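Local atomic coordinates of mandelate racemase / muconate lactonizing enzyme (Burkholderia pseudomallei, PDB entry 2POD), a protein that is of unknown function but belongs to the enolase superfamily of metal-dependent barrel enzymes and may be a lyase. Residues R159-A164 / F204-R209; T119-A124 / S348-Y353; T10-E15 / G39-E44; I291-I296 / P318-D323. One frame throughout, in Å; residues are numbered along the deposited sequence.

Interaction 1 (R159-A164 / F204-R209); sequences RADELA and FEKIRR
Ala160 and Ala164 of one helix receive Ile207 of another, joining two neighbouring outer helices of a beta/alpha barrel. The short helical segments 160-164 and 204-209 come within 7.9 Å at their axes and cross at -47°, consistent with the small alanines on one side.

The apolar part is a single isoleucine set against two alanines one turn apart. Ile207 CG2 lies 3.7 Å from Ala160 CB and also rests against the carbonyl oxygen of Ala160, while Ile207 CB meets Ala164 CB at 4.0 Å. On their barrel side, Ala164 reaches Met175 of strand 174-177 and Ile207 reaches Val217 of strand 216-220, so the seam lies over two neighbouring barrel strands.

The second part is a mixed one, nearer the solvent. Asp161 CB packs on the carbonyl oxygen of Lys206, and the two side chains cross obliquely, carboxylate over methylenes. Proximity of opposite charges does not become a salt bridge here, although it may still contribute a weak attraction. The lysine chain bends at its last torsion (chi4 78°) and turns its amine away: Asp161 OD2 is 3.7 Å from Lys206 CG but 5.2 Å from Lys206 NZ.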
loop_
_atom_site.group_PDB
_atom_site.type_symbol
_atom_site.label_atom_id
_atom_site.label_comp_id
_atom_site.label_asym_id
_atom_site.label_seq_id
_atom_site.Cartn_x
_atom_site.Cartn_y
_atom_site.Cartn_z
ATOM N N ARG B 159 18.825 -39.355 -20.709
ATOM C CA ARG B 159 17.917 -39.966 -21.693
ATOM C C ARG B 159 16.472 -39.536 -21.411
ATOM O O ARG B 159 15.592 -40.372 -21.184
ATOM C CB ARG B 159 18.026 -41.508 -21.673
ATOM C CG ARG B 159 19.402 -42.062 -21.245
ATOM C CD ARG B 159 19.390 -43.583 -21.037
ATOM N NE ARG B 159 18.888 -44.018 -19.719
ATOM C CZ ARG B 159 19.529 -43.860 -18.551
ATOM N NH1 ARG B 159 20.712 -43.245 -18.488
ATOM N NH2 ARG B 159 18.976 -44.310 -17.422
ATOM N N ALA B 160 16.196 -38.132 -21.424
ATOM C CA ALA B 160 14.936 -37.634 -20.873
ATOM C C ALA B 160 13.748 -37.868 -21.811
ATOM O O ALA B 160 12.606 -37.991 -21.360
ATOM C CB ALA B 160 15.064 -36.158 -20.521
ATOM N N ASP B 161 14.036 -37.929 -23.111
ATOM C CA ASP B 161 13.070 -38.373 -24.122
ATOM C C ASP B 161 12.515 -39.778 -23.863
ATOM O O ASP B 161 11.307 -40.005 -23.988
ATOM C CB ASP B 161 13.650 -38.268 -25.548
ATOM C CG ASP B 161 15.155 -38.533 -25.615
ATOM O OD1 ASP B 161 15.694 -39.289 -24.776
ATOM O OD2 ASP B 161 15.806 -37.982 -26.529
ATOM N N GLU B 162 13.400 -40.699 -23.484
ATOM C CA GLU B 162 13.040 -42.096 -23.243
ATOM C C GLU B 162 12.156 -42.262 -22.013
ATOM O O GLU B 162 11.193 -43.031 -22.034
ATOM C CB GLU B 162 14.299 -42.959 -23.103
ATOM C CG GLU B 162 14.755 -43.613 -24.399
ATOM C CD GLU B 162 16.269 -43.649 -24.537
ATOM O OE1 GLU B 162 16.921 -44.423 -23.796
ATOM O OE2 GLU B 162 16.805 -42.903 -25.390
ATOM N N LEU B 163 12.489 -41.531 -20.950
ATOM C CA LEU B 163 11.769 -41.595 -19.678
ATOM C C LEU B 163 10.345 -41.052 -19.811
ATOM O O LEU B 163 9.401 -41.613 -19.246
ATOM C CB LEU B 163 12.550 -40.830 -18.606
ATOM C CG LEU B 163 11.890 -40.396 -17.297
ATOM C CD1 LEU B 163 11.563 -41.585 -16.403
ATOM C CD2 LEU B 163 12.812 -39.444 -16.591
ATOM N N ALA B 164 10.216 -39.969 -20.574
ATOM C CA ALA B 164 8.930 -39.371 -20.906
ATOM C C ALA B 164 8.008 -40.342 -21.641
ATOM O O ALA B 164 6.870 -40.560 -21.221
ATOM C CB ALA B 164 9.143 -38.109 -21.722
ATOM N N PHE B 204 14.724 -30.375 -21.056
ATOM C CA PHE B 204 13.405 -29.877 -21.451
ATOM C C PHE B 204 13.135 -30.009 -22.945
ATOM O O PHE B 204 11.999 -30.261 -23.348
ATOM C CB PHE B 204 13.172 -28.436 -20.969
ATOM C CG PHE B 204 13.151 -28.302 -19.477
ATOM C CD1 PHE B 204 12.000 -28.603 -18.756
ATOM C CD2 PHE B 204 14.291 -27.898 -18.790
ATOM C CE1 PHE B 204 11.982 -28.498 -17.372
ATOM C CE2 PHE B 204 14.289 -27.797 -17.405
ATOM C CZ PHE B 204 13.132 -28.096 -16.693
ATOM N N GLU B 205 14.176 -29.832 -23.756
ATOM C CA GLU B 205 14.047 -29.922 -25.215
ATOM C C GLU B 205 13.846 -31.358 -25.694
ATOM O O GLU B 205 13.069 -31.597 -26.621
ATOM C CB GLU B 205 15.251 -29.287 -25.917
ATOM C CG GLU B 205 15.036 -29.028 -27.408
ATOM C CD GLU B 205 15.646 -27.722 -27.885
ATOM O OE1 GLU B 205 15.283 -27.272 -28.995
ATOM O OE2 GLU B 205 16.485 -27.145 -27.157
ATOM N N LYS B 206 14.544 -32.298 -25.052
ATOM C CA LYS B 206 14.420 -33.728 -25.338
ATOM C C LYS B 206 12.986 -34.232 -25.218
ATOM O O LYS B 206 12.484 -34.899 -26.125
ATOM C CB LYS B 206 15.350 -34.545 -24.434
ATOM C CG LYS B 206 16.742 -34.753 -25.016
ATOM C CD LYS B 206 17.688 -35.405 -24.015
ATOM C CE LYS B 206 18.869 -36.072 -24.717
ATOM N NZ LYS B 206 19.913 -35.100 -25.155
ATOM N N ILE B 207 12.324 -33.891 -24.113
ATOM C CA ILE B 207 10.940 -34.313 -23.897
ATOM C C ILE B 207 9.915 -33.501 -24.702
ATOM O O ILE B 207 8.820 -33.990 -24.991
ATOM C CB ILE B 207 10.562 -34.480 -22.381
ATOM C CG1 ILE B 207 9.717 -33.327 -21.849
ATOM C CG2 ILE B 207 11.773 -34.694 -21.516
ATOM C CD1 ILE B 207 8.325 -33.761 -21.517
ATOM N N ARG B 208 10.287 -32.277 -25.074
ATOM C CA ARG B 208 9.506 -31.474 -26.014
ATOM C C ARG B 208 9.410 -32.149 -27.386
ATOM O O ARG B 208 8.345 -32.164 -28.003
ATOM C CB ARG B 208 10.102 -30.068 -26.143
ATOM C CG ARG B 208 9.076 -28.936 -26.141
ATOM C CD ARG B 208 9.062 -28.154 -27.453
ATOM N NE ARG B 208 10.361 -27.551 -27.770
ATOM C CZ ARG B 208 10.726 -26.309 -27.452
ATOM N NH1 ARG B 208 9.900 -25.504 -26.797
ATOM N NH2 ARG B 208 11.930 -25.869 -27.795
ATOM N N ARG B 209 10.520 -32.722 -27.846
ATOM C CA ARG B 209 10.544 -33.480 -29.096
ATOM C C ARG B 209 9.843 -34.836 -28.999
ATOM O O ARG B 209 9.168 -35.250 -29.943
ATOM C CB ARG B 209 11.979 -33.653 -29.598
ATOM C CG ARG B 209 12.363 -32.698 -30.712
ATOM C CD ARG B 209 12.989 -31.424 -30.165
ATOM N NE ARG B 209 13.467 -30.547 -31.231
ATOM C CZ ARG B 209 14.691 -30.588 -31.756
ATOM N NH1 ARG B 209 15.023 -29.743 -32.722
ATOM N NH2 ARG B 209 15.585 -31.469 -31.320
#

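Interaction 2 (T119-A124 / S348-Y353); sequences TYNTCA and SVRAFY
Asn121 lays its amide across the aliphatic stem of Arg350, with OD1 3.4 Å from Arg350 CG. The two side chains cross at about a right angle, and the amide and guanidinium planes are turned 71° apart, so this is neither a stack nor a paired polar contact between the flat groups. What the amide does bind is the backbone: with CG anti to its own N (chi1 -160°), Asn121 brings OD1 to Arg350 N, 2.9 Å away, which it meets in the carbonyl plane on a lone pair. A bridging water donates a second bond to Asn121 OD1 and also joins Ser348 OG and Tyr353 OH. The side-chain carbonyl is thereby held from two partners at the start of helix 350-356.

Backbone bonds do the rest. Ser348 N gives to Tyr120 O at 3.1 Å, and Thr122 N to Ser348 O at 3.1 Å, the alternation of a parallel pair. Beside them Ser348 OG lies 2.8 Å from Thr119 OG1, a bond that remains uncertain because Ser348 OG also meets the bridging water; Thr119 OG1 is bonded to Gln346 O as well. Farther along, Val349 sets its two methyls against Thr122, CG1 3.4 Å from Thr122 O and CG2 near Thr122 CB.

Strands 117-122 and 346-348 are the first and last of the barrel, and their pairing closes it. Strand 174-177 bonds to the other edge of 117-122, while Arg350 forms salt bridges with Asp152 and Asp166, tying the start of helix 350-356 to helices 152-158 and 160-170.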
loop_
_atom_site.group_PDB
_atom_site.type_symbol
_atom_site.label_atom_id
_atom_site.label_comp_id
_atom_site.label_asym_id
_atom_site.label_seq_id
_atom_site.Cartn_x
_atom_site.Cartn_y
_atom_site.Cartn_z
ATOM N N THR B 119 -1.943 -38.781 -10.585
ATOM C CA THR B 119 -0.607 -38.778 -10.018
ATOM C C THR B 119 0.385 -38.142 -10.982
ATOM O O THR B 119 0.107 -38.026 -12.172
ATOM C CB THR B 119 -0.168 -40.197 -9.579
ATOM O OG1 THR B 119 0.856 -40.092 -8.588
ATOM C CG2 THR B 119 0.336 -41.037 -10.762
ATOM N N TYR B 120 1.516 -37.693 -10.450
ATOM C CA TYR B 120 2.669 -37.316 -11.256
ATOM C C TYR B 120 3.913 -37.961 -10.682
ATOM O O TYR B 120 3.992 -38.198 -9.473
ATOM C CB TYR B 120 2.827 -35.786 -11.352
ATOM C CG TYR B 120 3.387 -35.071 -10.137
ATOM C CD1 TYR B 120 4.753 -34.781 -10.033
ATOM C CD2 TYR B 120 2.548 -34.656 -9.101
ATOM C CE1 TYR B 120 5.269 -34.120 -8.914
ATOM C CE2 TYR B 120 3.053 -33.982 -7.984
ATOM C CZ TYR B 120 4.413 -33.725 -7.896
ATOM O OH TYR B 120 4.916 -33.057 -6.801
ATOM N N ASN B 121 4.882 -38.245 -11.548
ATOM C CA ASN B 121 6.070 -38.980 -11.130
ATOM C C ASN B 121 7.254 -38.082 -10.861
ATOM O O ASN B 121 7.767 -37.415 -11.759
ATOM C CB ASN B 121 6.442 -40.084 -12.124
ATOM C CG ASN B 121 7.333 -41.146 -11.500
ATOM O OD1 ASN B 121 6.875 -41.968 -10.705
ATOM N ND2 ASN B 121 8.616 -41.120 -11.842
ATOM N N THR B 122 7.679 -38.059 -9.606
ATOM C CA THR B 122 8.930 -37.422 -9.243
ATOM C C THR B 122 10.074 -38.364 -9.628
ATOM O O THR B 122 10.244 -39.434 -9.035
ATOM C CB THR B 122 8.929 -37.051 -7.744
ATOM O OG1 THR B 122 7.936 -36.046 -7.523
ATOM C CG2 THR B 122 10.278 -36.520 -7.278
ATOM N N CYS B 123 10.840 -37.955 -10.639
ATOM C CA CYS B 123 11.858 -38.795 -11.264
ATOM C C CYS B 123 13.124 -38.921 -10.410
ATOM O O CYS B 123 14.206 -38.488 -10.814
ATOM C CB CYS B 123 12.202 -38.262 -12.660
ATOM S SG CYS B 123 10.789 -38.148 -13.790
ATOM N N ALA B 124 12.968 -39.502 -9.221
ATOM C CA ALA B 124 14.085 -39.896 -8.364
ATOM C C ALA B 124 14.509 -41.329 -8.670
ATOM O O ALA B 124 13.695 -42.144 -9.121
ATOM C CB ALA B 124 13.692 -39.767 -6.901
ATOM N N SER B 348 3.813 -39.085 -6.502
ATOM C CA SER B 348 4.285 -40.433 -6.214
ATOM C C SER B 348 5.583 -40.713 -6.968
ATOM O O SER B 348 5.891 -40.049 -7.966
ATOM C CB SER B 348 3.217 -41.463 -6.589
ATOM O OG SER B 348 3.092 -41.587 -8.000
ATOM N N VAL B 349 6.346 -41.686 -6.475
ATOM C CA VAL B 349 7.605 -42.099 -7.100
ATOM C C VAL B 349 7.544 -43.600 -7.403
ATOM O O VAL B 349 7.450 -44.411 -6.486
ATOM C CB VAL B 349 8.818 -41.796 -6.178
ATOM C CG1 VAL B 349 10.131 -42.086 -6.891
ATOM C CG2 VAL B 349 8.798 -40.355 -5.730
ATOM N N ARG B 350 7.589 -43.958 -8.684
ATOM C CA ARG B 350 7.371 -45.346 -9.107
ATOM C C ARG B 350 8.445 -46.327 -8.633
ATOM O O ARG B 350 8.137 -47.471 -8.300
ATOM C CB ARG B 350 7.109 -45.453 -10.615
ATOM C CG ARG B 350 8.228 -44.932 -11.499
ATOM C CD ARG B 350 7.883 -45.050 -12.966
ATOM N NE ARG B 350 9.060 -44.780 -13.788
ATOM C CZ ARG B 350 9.163 -45.062 -15.084
ATOM N NH1 ARG B 350 8.153 -45.622 -15.736
ATOM N NH2 ARG B 350 10.285 -44.778 -15.728
ATOM N N ALA B 351 9.689 -45.849 -8.554
ATOM C CA ALA B 351 10.801 -46.592 -7.941
ATOM C C ALA B 351 10.606 -46.880 -6.448
ATOM O O ALA B 351 11.307 -47.717 -5.873
ATOM C CB ALA B 351 12.114 -45.851 -8.164
ATOM N N PHE B 352 9.664 -46.179 -5.825
ATOM C CA PHE B 352 9.402 -46.335 -4.401
ATOM C C PHE B 352 8.250 -47.321 -4.196
ATOM O O PHE B 352 8.406 -48.315 -3.480
ATOM C CB PHE B 352 9.075 -44.979 -3.756
ATOM C CG PHE B 352 10.280 -44.107 -3.467
ATOM C CD1 PHE B 352 11.465 -44.224 -4.198
ATOM C CD2 PHE B 352 10.208 -43.136 -2.467
ATOM C CE1 PHE B 352 12.561 -43.407 -3.922
ATOM C CE2 PHE B 352 11.301 -42.309 -2.189
ATOM C CZ PHE B 352 12.479 -42.447 -2.919
ATOM N N TYR B 353 7.107 -47.056 -4.838
ATOM C CA TYR B 353 5.916 -47.900 -4.678
ATOM C C TYR B 353 5.914 -49.250 -5.404
ATOM O O TYR B 353 5.250 -50.187 -4.956
ATOM C CB TYR B 353 4.595 -47.125 -4.867
ATOM C CG TYR B 353 4.338 -46.576 -6.258
ATOM C CD1 TYR B 353 3.966 -47.413 -7.312
ATOM C CD2 TYR B 353 4.431 -45.212 -6.511
ATOM C CE1 TYR B 353 3.726 -46.909 -8.583
ATOM C CE2 TYR B 353 4.189 -44.699 -7.778
ATOM C CZ TYR B 353 3.842 -45.549 -8.808
ATOM O OH TYR B 353 3.603 -45.038 -10.061
HETATM O O HOH W 1 10.726 -43.026 -10.017
HETATM O O HOH W 2 4.310 -42.344 -10.268
#

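Interaction 3 (T10-E15 / G39-E44)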
loop_
_atom_site.group_PDB
_atom_site.type_symbol
_atom_site.label_atom_id
_atom_site.label_comp_id
_atom_site.label_asym_id
_atom_site.label_seq_id
_atom_site.Cartn_x
_atom_site.Cartn_y
_atom_site.Cartn_z
ATOM N N THR B 10 8.728 -45.429 18.835
ATOM C CA THR B 10 9.405 -44.998 17.608
ATOM C C THR B 10 10.262 -46.100 16.998
ATOM O O THR B 10 10.895 -46.880 17.711
ATOM C CB THR B 10 10.259 -43.734 17.817
ATOM O OG1 THR B 10 11.222 -43.974 18.850
ATOM C CG2 THR B 10 9.376 -42.544 18.197
ATOM N N LEU B 11 10.265 -46.159 15.670
ATOM C CA LEU B 11 10.989 -47.183 14.944
ATOM C C LEU B 11 11.918 -46.504 13.950
ATOM O O LEU B 11 11.459 -45.772 13.066
ATOM C CB LEU B 11 10.017 -48.096 14.178
ATOM C CG LEU B 11 8.784 -48.826 14.739
ATOM C CD1 LEU B 11 8.565 -50.058 13.886
ATOM C CD2 LEU B 11 8.872 -49.235 16.204
ATOM N N ARG B 12 13.218 -46.750 14.090
ATOM C CA ARG B 12 14.214 -46.221 13.160
ATOM C C ARG B 12 14.947 -47.331 12.399
ATOM O O ARG B 12 15.876 -47.942 12.931
ATOM C CB ARG B 12 15.231 -45.353 13.898
ATOM C CG ARG B 12 14.724 -43.991 14.332
ATOM C CD ARG B 12 15.877 -43.046 14.670
ATOM N NE ARG B 12 16.563 -43.424 15.905
ATOM C CZ ARG B 12 17.750 -44.025 15.959
ATOM N NH1 ARG B 12 18.284 -44.330 17.132
ATOM N NH2 ARG B 12 18.405 -44.323 14.846
ATOM N N PRO B 13 14.544 -47.588 11.144
ATOM C CA PRO B 13 15.249 -48.616 10.375
ATOM C C PRO B 13 16.556 -48.087 9.793
ATOM O O PRO B 13 16.549 -47.060 9.116
ATOM C CB PRO B 13 14.258 -48.972 9.261
ATOM C CG PRO B 13 13.315 -47.799 9.157
ATOM C CD PRO B 13 13.455 -46.946 10.381
ATOM N N GLU B 14 17.671 -48.767 10.057
ATOM C CA GLU B 14 18.968 -48.264 9.583
ATOM C C GLU B 14 19.238 -48.411 8.088
ATOM O O GLU B 14 20.146 -47.770 7.554
ATOM C CB GLU B 14 20.154 -48.746 10.424
ATOM C CG GLU B 14 20.064 -50.154 10.959
ATOM C CD GLU B 14 21.347 -50.580 11.653
ATOM O OE1 GLU B 14 21.647 -50.048 12.748
ATOM O OE2 GLU B 14 22.055 -51.442 11.092
ATOM N N GLU B 15 18.435 -49.226 7.413
ATOM C CA GLU B 15 18.450 -49.291 5.952
ATOM C C GLU B 15 17.856 -48.046 5.297
ATOM O O GLU B 15 18.260 -47.672 4.190
ATOM C CB GLU B 15 17.744 -50.551 5.432
ATOM C CG GLU B 15 16.695 -51.135 6.369
ATOM C CD GLU B 15 17.246 -52.218 7.295
ATOM O OE1 GLU B 15 17.221 -52.011 8.527
ATOM O OE2 GLU B 15 17.700 -53.271 6.793
ATOM N N GLY B 39 15.967 -36.229 9.482
ATOM C CA GLY B 39 16.303 -35.925 10.874
ATOM C C GLY B 39 15.599 -36.818 11.874
ATOM O O GLY B 39 15.071 -36.333 12.884
ATOM N N ALA B 40 15.587 -38.122 11.577
ATOM C CA ALA B 40 14.843 -39.116 12.350
ATOM C C ALA B 40 15.210 -39.151 13.824
ATOM O O ALA B 40 14.321 -39.223 14.671
ATOM C CB ALA B 40 14.980 -40.505 11.732
ATOM N N CYS B 41 16.508 -39.092 14.126
ATOM C CA CYS B 41 16.987 -39.112 15.514
ATOM C C CYS B 41 16.559 -37.901 16.322
ATOM O O CYS B 41 16.332 -38.019 17.518
ATOM C CB CYS B 41 18.509 -39.235 15.582
ATOM S SG CYS B 41 19.133 -40.812 15.030
ATOM N N SER B 42 16.467 -36.741 15.675
ATOM C CA SER B 42 16.092 -35.517 16.375
ATOM C C SER B 42 14.588 -35.441 16.616
ATOM O O SER B 42 14.150 -35.025 17.694
ATOM C CB SER B 42 16.628 -34.269 15.670
ATOM O OG SER B 42 16.105 -34.129 14.362
ATOM N N ALA B 43 13.810 -35.863 15.620
ATOM C CA ALA B 43 12.367 -36.030 15.781
ATOM C C ALA B 43 11.997 -37.089 16.825
ATOM O O ALA B 43 11.109 -36.854 17.655
ATOM C CB ALA B 43 11.702 -36.320 14.438
ATOM N N GLU B 44 12.689 -38.231 16.802
ATOM C CA GLU B 44 12.506 -39.281 17.812
ATOM C C GLU B 44 12.835 -38.778 19.219
ATOM O O GLU B 44 12.069 -38.995 20.160
ATOM C CB GLU B 44 13.340 -40.530 17.475
ATOM C CG GLU B 44 13.436 -41.555 18.606
ATOM C CD GLU B 44 14.270 -42.769 18.250
ATOM O OE1 GLU B 44 13.676 -43.831 17.945
ATOM O OE2 GLU B 44 15.515 -42.664 18.286
#
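Thr10 and Arg12 of strand 10-13 face Glu44 and Ala40 of helix 40-44, the two short segments running nearly antiparallel (170°) with axes 9.7 Å apart. The CA atoms of Thr10 and Glu44 are 6.5 Å from each other, and one helical turn separates Glu44 from Ala40 just as a two-residue step separates Thr10 from Arg12. Alternate residues of the strand therefore point at the same face of the helix.

The carboxylate of Glu44 is divided between the two strand residues. Its extended chain carries OE1 to Thr10 OG1, which donates at 2.6 Å from the anti side, and OE2 to Arg12 NE, 2.7 Å away, in a nearly straight bond (171°) that completes a salt bridge. The arginine offers NE within its guanidinium plane and meets OE2 from above the carboxylate plane, the two flat groups standing 77° apart: this is one hydrogen bond, not a bidentate pair. A bend at chi3 of Arg12 turns the guanidinium back so that Cys41 SG sits over one of its faces, 3.6 Å from NH2. Ala40 CB touches Arg12 CD at 4.0 Å.

Thr10 OG1 has a second partner in His48 NE2, one turn beyond Glu44, and Cys41 N is hydrogen-bonded to Glu49 OE1 of a second subunit, so the helix start also takes part in assembly. A helix laid against a small antiparallel sheet is the arrangement of the N-terminal capping domain of the enolase superfamily, in which a three-stranded meander precedes the helices.

Interaction 4 (I291-I296 / P318-D323)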
loop_
_atom_site.group_PDB
_atom_site.type_symbol
_atom_site.label_atom_id
_atom_site.label_comp_id
_atom_site.label_asym_id
_atom_site.label_seq_id
_atom_site.Cartn_x
_atom_site.Cartn_y
_atom_site.Cartn_z
ATOM N N ILE B 291 0.380 -22.705 -6.807
ATOM C CA ILE B 291 0.028 -24.003 -6.248
ATOM C C ILE B 291 0.537 -24.069 -4.825
ATOM O O ILE B 291 1.712 -23.820 -4.566
ATOM C CB ILE B 291 0.569 -25.203 -7.096
ATOM C CG1 ILE B 291 -0.046 -25.197 -8.501
ATOM C CG2 ILE B 291 0.213 -26.553 -6.437
ATOM C CD1 ILE B 291 0.871 -24.686 -9.562
ATOM N N VAL B 292 -0.364 -24.378 -3.902
ATOM C CA VAL B 292 0.006 -24.557 -2.508
ATOM C C VAL B 292 0.486 -25.986 -2.294
ATOM O O VAL B 292 -0.293 -26.933 -2.358
ATOM C CB VAL B 292 -1.151 -24.162 -1.559
ATOM C CG1 VAL B 292 -0.853 -24.584 -0.123
ATOM C CG2 VAL B 292 -1.368 -22.650 -1.628
HETATM N N MSE B 293 1.786 -26.136 -2.081
HETATM C CA MSE B 293 2.354 -27.441 -1.782
HETATM C C MSE B 293 2.601 -27.612 -0.307
HETATM O O MSE B 293 2.773 -26.640 0.419
HETATM C CB MSE B 293 3.640 -27.687 -2.555
HETATM C CG MSE B 293 3.662 -29.061 -3.189
HETATM SE SE MSE B 293 5.376 -29.876 -3.517
HETATM C CE MSE B 293 6.500 -28.613 -2.554
ATOM N N LEU B 294 2.650 -28.867 0.116
ATOM C CA LEU B 294 2.275 -29.259 1.458
ATOM C C LEU B 294 2.872 -30.636 1.670
ATOM O O LEU B 294 2.626 -31.532 0.879
ATOM C CB LEU B 294 0.742 -29.366 1.523
ATOM C CG LEU B 294 -0.023 -29.214 2.834
ATOM C CD1 LEU B 294 0.652 -28.191 3.703
ATOM C CD2 LEU B 294 -1.435 -28.778 2.535
ATOM N N ASP B 295 3.655 -30.810 2.726
ATOM C CA ASP B 295 4.007 -32.148 3.179
ATOM C C ASP B 295 3.389 -32.398 4.545
ATOM O O ASP B 295 3.744 -31.718 5.497
ATOM C CB ASP B 295 5.531 -32.308 3.243
ATOM C CG ASP B 295 5.965 -33.739 3.518
ATOM O OD1 ASP B 295 5.666 -34.261 4.613
ATOM O OD2 ASP B 295 6.624 -34.343 2.644
ATOM N N ILE B 296 2.513 -33.397 4.653
ATOM C CA ILE B 296 1.821 -33.667 5.923
ATOM C C ILE B 296 2.704 -34.116 7.093
ATOM O O ILE B 296 2.327 -33.959 8.250
ATOM C CB ILE B 296 0.511 -34.528 5.784
ATOM C CG1 ILE B 296 0.752 -36.023 6.015
ATOM C CG2 ILE B 296 -0.290 -34.178 4.523
ATOM C CD1 ILE B 296 1.295 -36.777 4.846
ATOM N N PRO B 318 -5.005 -24.496 -5.989
ATOM C CA PRO B 318 -4.952 -25.923 -5.728
ATOM C C PRO B 318 -3.852 -26.339 -4.773
ATOM O O PRO B 318 -2.759 -25.759 -4.792
ATOM C CB PRO B 318 -4.724 -26.535 -7.110
ATOM C CG PRO B 318 -4.093 -25.465 -7.928
ATOM C CD PRO B 318 -4.355 -24.141 -7.266
ATOM N N VAL B 319 -4.154 -27.341 -3.948
ATOM C CA VAL B 319 -3.142 -28.056 -3.170
ATOM C C VAL B 319 -2.586 -29.277 -3.917
ATOM O O VAL B 319 -3.336 -30.025 -4.554
ATOM C CB VAL B 319 -3.663 -28.412 -1.741
ATOM C CG1 VAL B 319 -2.782 -29.444 -1.043
ATOM C CG2 VAL B 319 -3.724 -27.159 -0.899
ATOM N N ALA B 320 -1.266 -29.441 -3.858
ATOM C CA ALA B 320 -0.606 -30.672 -4.272
ATOM C C ALA B 320 0.232 -31.224 -3.116
ATOM O O ALA B 320 1.309 -30.701 -2.832
ATOM C CB ALA B 320 0.272 -30.418 -5.498
ATOM N N PRO B 321 -0.267 -32.270 -2.429
ATOM C CA PRO B 321 0.489 -32.893 -1.337
ATOM C C PRO B 321 1.780 -33.603 -1.765
ATOM O O PRO B 321 1.810 -34.296 -2.787
ATOM C CB PRO B 321 -0.508 -33.876 -0.729
ATOM C CG PRO B 321 -1.848 -33.403 -1.218
ATOM C CD PRO B 321 -1.590 -32.891 -2.589
ATOM N N HIS B 322 2.824 -33.401 -0.965
ATOM C CA HIS B 322 4.164 -33.927 -1.190
ATOM C C HIS B 322 4.255 -35.360 -0.683
ATOM O O HIS B 322 3.819 -35.657 0.434
ATOM C CB HIS B 322 5.175 -33.066 -0.413
ATOM C CG HIS B 322 6.609 -33.393 -0.694
ATOM N ND1 HIS B 322 7.524 -33.651 0.304
ATOM C CD2 HIS B 322 7.290 -33.487 -1.858
ATOM C CE1 HIS B 322 8.707 -33.889 -0.235
ATOM N NE2 HIS B 322 8.592 -33.796 -1.546
ATOM N N ASP B 323 4.821 -36.245 -1.503
ATOM C CA ASP B 323 5.440 -37.467 -0.991
ATOM C C ASP B 323 6.948 -37.466 -1.220
ATOM O O ASP B 323 7.681 -36.826 -0.462
ATOM C CB ASP B 323 4.787 -38.731 -1.568
ATOM C CG ASP B 323 5.500 -40.016 -1.131
ATOM O OD1 ASP B 323 5.759 -40.193 0.089
ATOM O OD2 ASP B 323 5.828 -40.828 -2.025
HETATM O O HOH W 3 2.032 -34.731 2.237
#
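Val292, Leu294 and Val319 form a continuous apolar patch, with Val292 CG1 3.9 Å from Val319 CG2 and Leu294 CD2 3.9 Å from Val319 CG1. The two valines share a torsion that puts CG1 anti to the backbone N, yet they offer each other different methyls, CG1 of Val292 and CG2 of Val319. Ile308 of helix 301-314 covers both Val292 and Leu294. Away from this patch, Ile291 CG2 meets Ala320 CB at 4.0 Å, and Trp244 packs against both residues.

Around this core the backbones pair in parallel. Val292 N bonds to Pro318 O at 2.9 Å, and Ala320 N returns to Val292 O. Farther along, His322 N bonds to Leu294 O at 2.6 Å. A water then spans Ile296 N and His322 O where the chains part.

At the polar edge Asp295 OD2 accepts a hydrogen bond from His322 ND1, 2.6 Å away, on its anti lone pair; OD2 lies slightly out of the imidazole plane, and carboxylate and ring are turned 57° apart. Asp295 OD1 is bonded by Ser297 OG, which probably fixes the aspartate and, through it, the ring. The side chain of His322 comes within about 3 Å of the sodium ion bound by Glu220, Glu246 and Glu272.

The whole is a beta-alpha-beta crossover, strand 289-294, helix 301-314 and strand 319-321, and its histidine-carboxylate pair sits at the ends of the sixth and seventh barrel strands, as in mandelate racemase.

Overall arrangement
Four contacts sample a barrel enzyme from its metal site to its outer shell and its N-terminal domain. Interaction 4 lies at the metal site, about 7 Å from the centre of the chain, and interaction 2, whose centre is 15 Å away, belongs to the same sheet; there the side chain of Tyr120 comes within about 6 Å of the sodium ion. Interaction 1 is on the outer shell, 17 Å from interaction 2, and is joined to it by packing, Leu163 CD2 resting 3.7 Å from Cys123 SG. Interactions 1 and 4 are both nested inside the long loop closed by interaction 2. Interaction 3 stands in the separate N-terminal domain, its nearest atoms about 11 Å from interactions 2 and 4.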